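Long-range contact in putative lipoprotein (PDB 3QNK), which is of unknown specificity but, as a SusD-like outer-membrane lipoprotein, probably binds glycans at the cell surface for uptake: residues Ile238-Gln243 against Trp386-Tyr391. Numbering follows the deposited sequence.
Sequences IIFDVQ and WIILRY
The ring of Phe240 takes CD1 of Ile388 at its edge, near the ring plane and 3.9 Å from CE2, while Phe113 packs edge-to-face against the same ring. With CG of Phe240 anti to the backbone N (chi1 -168°), the ring runs alongside the Ile388 side chain, pointing the same way. At the edge of the Trp386 indole lies CG2 of Val242, a compact branch that also meets Ile388 CD1 at 3.8 Å; the rest of the indole leads away to an edge-to-face pairing with Trp364. The Tyr391 ring, which also pairs edge-to-face with Tyr395, is met obliquely by Ile239 CD1. That methyl rests on the Tyr391 backbone too, 3.7 Å from its CA; a branched aliphatic chain suits this buried apolar place. On the side of the ladder shared by Asp241, the side chains of Ile238 and Ile387 cross at about a right angle, CG1 of Ile238 lying 3.9 Å from CD1 of Ile387.

Backbone bonds hold the two strands in register. Leu389 O accepts from two donors, Ile239 N at 2.8 Å and Phe240 N at 3.0 Å, while Leu389 N returns a nearly straight bond (175°) to Phe240 O. Further along, Val242 and Trp386 exchange N-H and carbonyl in both directions. Arg390, in a buried place, has its charge answered by salt bridges to Glu446 and Glu450. Ala183 and Ala186 of helix 181-194 lie against Ile239; their small side chains are consistent with the helix coming near the strand.

Two residues facing one, Ile239 and Phe240 against Leu389, then Ile388 and Leu389 against Phe240, make classic beta bulges in a short antiparallel ladder, which turns its corner among the helices of this SusD-family alpha-alpha superhelix.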
loop_
_atom_site.group_PDB
_atom_site.type_symbol
_atom_site.label_atom_id
_atom_site.label_comp_id
_atom_site.label_asym_id
_atom_site.label_seq_id
_atom_site.Cartn_x
_atom_site.Cartn_y
_atom_site.Cartn_z
ATOM N N ILE B 238 -0.396 28.533 14.478
ATOM C CA ILE B 238 0.103 27.358 13.778
ATOM C C ILE B 238 1.556 27.081 14.195
ATOM O O ILE B 238 2.391 27.969 14.113
ATOM C CB ILE B 238 -0.045 27.516 12.237
ATOM C CG1 ILE B 238 -1.528 27.642 11.821
ATOM C CG2 ILE B 238 0.608 26.343 11.520
ATOM C CD1 ILE B 238 -1.762 28.205 10.426
ATOM N N ILE B 239 1.840 25.862 14.665
ATOM C CA ILE B 239 3.199 25.446 15.028
ATOM C C ILE B 239 3.718 24.542 13.895
ATOM O O ILE B 239 4.822 24.753 13.422
ATOM C CB ILE B 239 3.280 24.795 16.430
ATOM C CG1 ILE B 239 3.009 25.844 17.526
ATOM C CG2 ILE B 239 4.630 24.149 16.647
ATOM C CD1 ILE B 239 2.879 25.308 18.980
ATOM N N PHE B 240 2.909 23.572 13.438
ATOM C CA PHE B 240 3.230 22.666 12.336
ATOM C C PHE B 240 1.967 22.272 11.598
ATOM O O PHE B 240 0.992 21.847 12.219
ATOM C CB PHE B 240 4.004 21.399 12.806
ATOM C CG PHE B 240 4.590 20.604 11.654
ATOM C CD1 PHE B 240 5.737 21.041 10.991
ATOM C CD2 PHE B 240 3.978 19.447 11.209
ATOM C CE1 PHE B 240 6.248 20.333 9.901
ATOM C CE2 PHE B 240 4.502 18.727 10.129
ATOM C CZ PHE B 240 5.637 19.171 9.488
ATOM N N ASP B 241 1.991 22.409 10.266
ATOM C CA ASP B 241 0.860 22.044 9.411
ATOM C C ASP B 241 1.307 21.465 8.061
ATOM O O ASP B 241 2.492 21.491 7.716
ATOM C CB ASP B 241 -0.081 23.246 9.178
ATOM C CG ASP B 241 0.497 24.453 8.431
ATOM O OD1 ASP B 241 1.695 24.402 8.022
ATOM O OD2 ASP B 241 -0.237 25.452 8.268
ATOM N N VAL B 242 0.328 20.936 7.317
ATOM C CA VAL B 242 0.442 20.404 5.968
ATOM C C VAL B 242 -0.784 20.877 5.183
ATOM O O VAL B 242 -1.899 20.851 5.709
ATOM C CB VAL B 242 0.651 18.861 5.867
ATOM C CG1 VAL B 242 2.062 18.466 6.255
ATOM C CG2 VAL B 242 -0.352 18.094 6.685
ATOM N N GLN B 243 -0.575 21.359 3.959
ATOM C CA GLN B 243 -1.679 21.756 3.085
ATOM C C GLN B 243 -1.979 20.512 2.278
ATOM O O GLN B 243 -1.220 20.153 1.380
ATOM C CB GLN B 243 -1.361 23.005 2.233
ATOM C CG GLN B 243 -1.210 24.289 3.056
ATOM C CD GLN B 243 0.076 24.339 3.868
ATOM O OE1 GLN B 243 1.179 24.109 3.357
ATOM N NE2 GLN B 243 -0.038 24.601 5.162
ATOM N N TRP B 386 -4.267 21.201 7.159
ATOM C CA TRP B 386 -4.242 20.251 8.270
ATOM C C TRP B 386 -3.200 20.687 9.289
ATOM O O TRP B 386 -2.004 20.597 9.017
ATOM C CB TRP B 386 -3.977 18.817 7.765
ATOM C CG TRP B 386 -4.201 17.777 8.818
ATOM C CD1 TRP B 386 -3.272 16.923 9.340
ATOM C CD2 TRP B 386 -5.432 17.514 9.518
ATOM N NE1 TRP B 386 -3.849 16.132 10.318
ATOM C CE2 TRP B 386 -5.171 16.486 10.454
ATOM C CE3 TRP B 386 -6.714 18.095 9.489
ATOM C CZ2 TRP B 386 -6.156 15.999 11.320
ATOM C CZ3 TRP B 386 -7.683 17.626 10.364
ATOM C CH2 TRP B 386 -7.412 16.568 11.242
ATOM N N ILE B 387 -3.658 21.205 10.432
ATOM C CA ILE B 387 -2.766 21.706 11.478
ATOM C C ILE B 387 -2.492 20.595 12.487
ATOM O O ILE B 387 -3.319 20.300 13.370
ATOM C CB ILE B 387 -3.301 22.987 12.139
ATOM C CG1 ILE B 387 -3.642 24.026 11.046
ATOM C CG2 ILE B 387 -2.276 23.510 13.135
ATOM C CD1 ILE B 387 -4.525 25.183 11.491
ATOM N N ILE B 388 -1.318 19.985 12.342
ATOM C CA ILE B 388 -0.873 18.884 13.193
ATOM C C ILE B 388 -0.549 19.451 14.586
ATOM O O ILE B 388 -0.946 18.863 15.571
ATOM C CB ILE B 388 0.309 18.096 12.520
ATOM C CG1 ILE B 388 -0.160 17.469 11.171
ATOM C CG2 ILE B 388 0.831 17.000 13.440
ATOM C CD1 ILE B 388 0.919 17.115 10.160
ATOM N N LEU B 389 0.092 20.609 14.672
ATOM C CA LEU B 389 0.410 21.208 15.960
ATOM C C LEU B 389 0.013 22.704 15.998
ATOM O O LEU B 389 0.478 23.501 15.172
ATOM C CB LEU B 389 1.909 21.035 16.298
ATOM C CG LEU B 389 2.501 19.612 16.372
ATOM C CD1 LEU B 389 4.044 19.680 16.327
ATOM C CD2 LEU B 389 2.065 18.908 17.637
ATOM N N ARG B 390 -0.881 23.048 16.958
ATOM C CA ARG B 390 -1.401 24.388 17.274
ATOM C C ARG B 390 -0.907 24.858 18.642
ATOM O O ARG B 390 -0.783 24.036 19.558
ATOM C CB ARG B 390 -2.924 24.344 17.345
ATOM C CG ARG B 390 -3.717 24.537 16.075
ATOM C CD ARG B 390 -5.145 24.041 16.350
ATOM N NE ARG B 390 -5.806 24.940 17.281
ATOM C CZ ARG B 390 -6.888 24.670 17.989
ATOM N NH1 ARG B 390 -7.490 23.498 17.874
ATOM N NH2 ARG B 390 -7.398 25.581 18.793
ATOM N N TYR B 391 -0.754 26.178 18.828
ATOM C CA TYR B 391 -0.334 26.755 20.113
ATOM C C TYR B 391 -1.312 26.394 21.275
ATOM O O TYR B 391 -0.851 26.199 22.398
ATOM C CB TYR B 391 -0.182 28.277 19.995
ATOM C CG TYR B 391 0.575 28.949 21.124
ATOM C CD1 TYR B 391 1.666 28.328 21.729
ATOM C CD2 TYR B 391 0.253 30.239 21.531
ATOM C CE1 TYR B 391 2.378 28.950 22.753
ATOM C CE2 TYR B 391 0.978 30.885 22.534
ATOM C CZ TYR B 391 2.042 30.238 23.142
ATOM O OH TYR B 391 2.773 30.881 24.108
#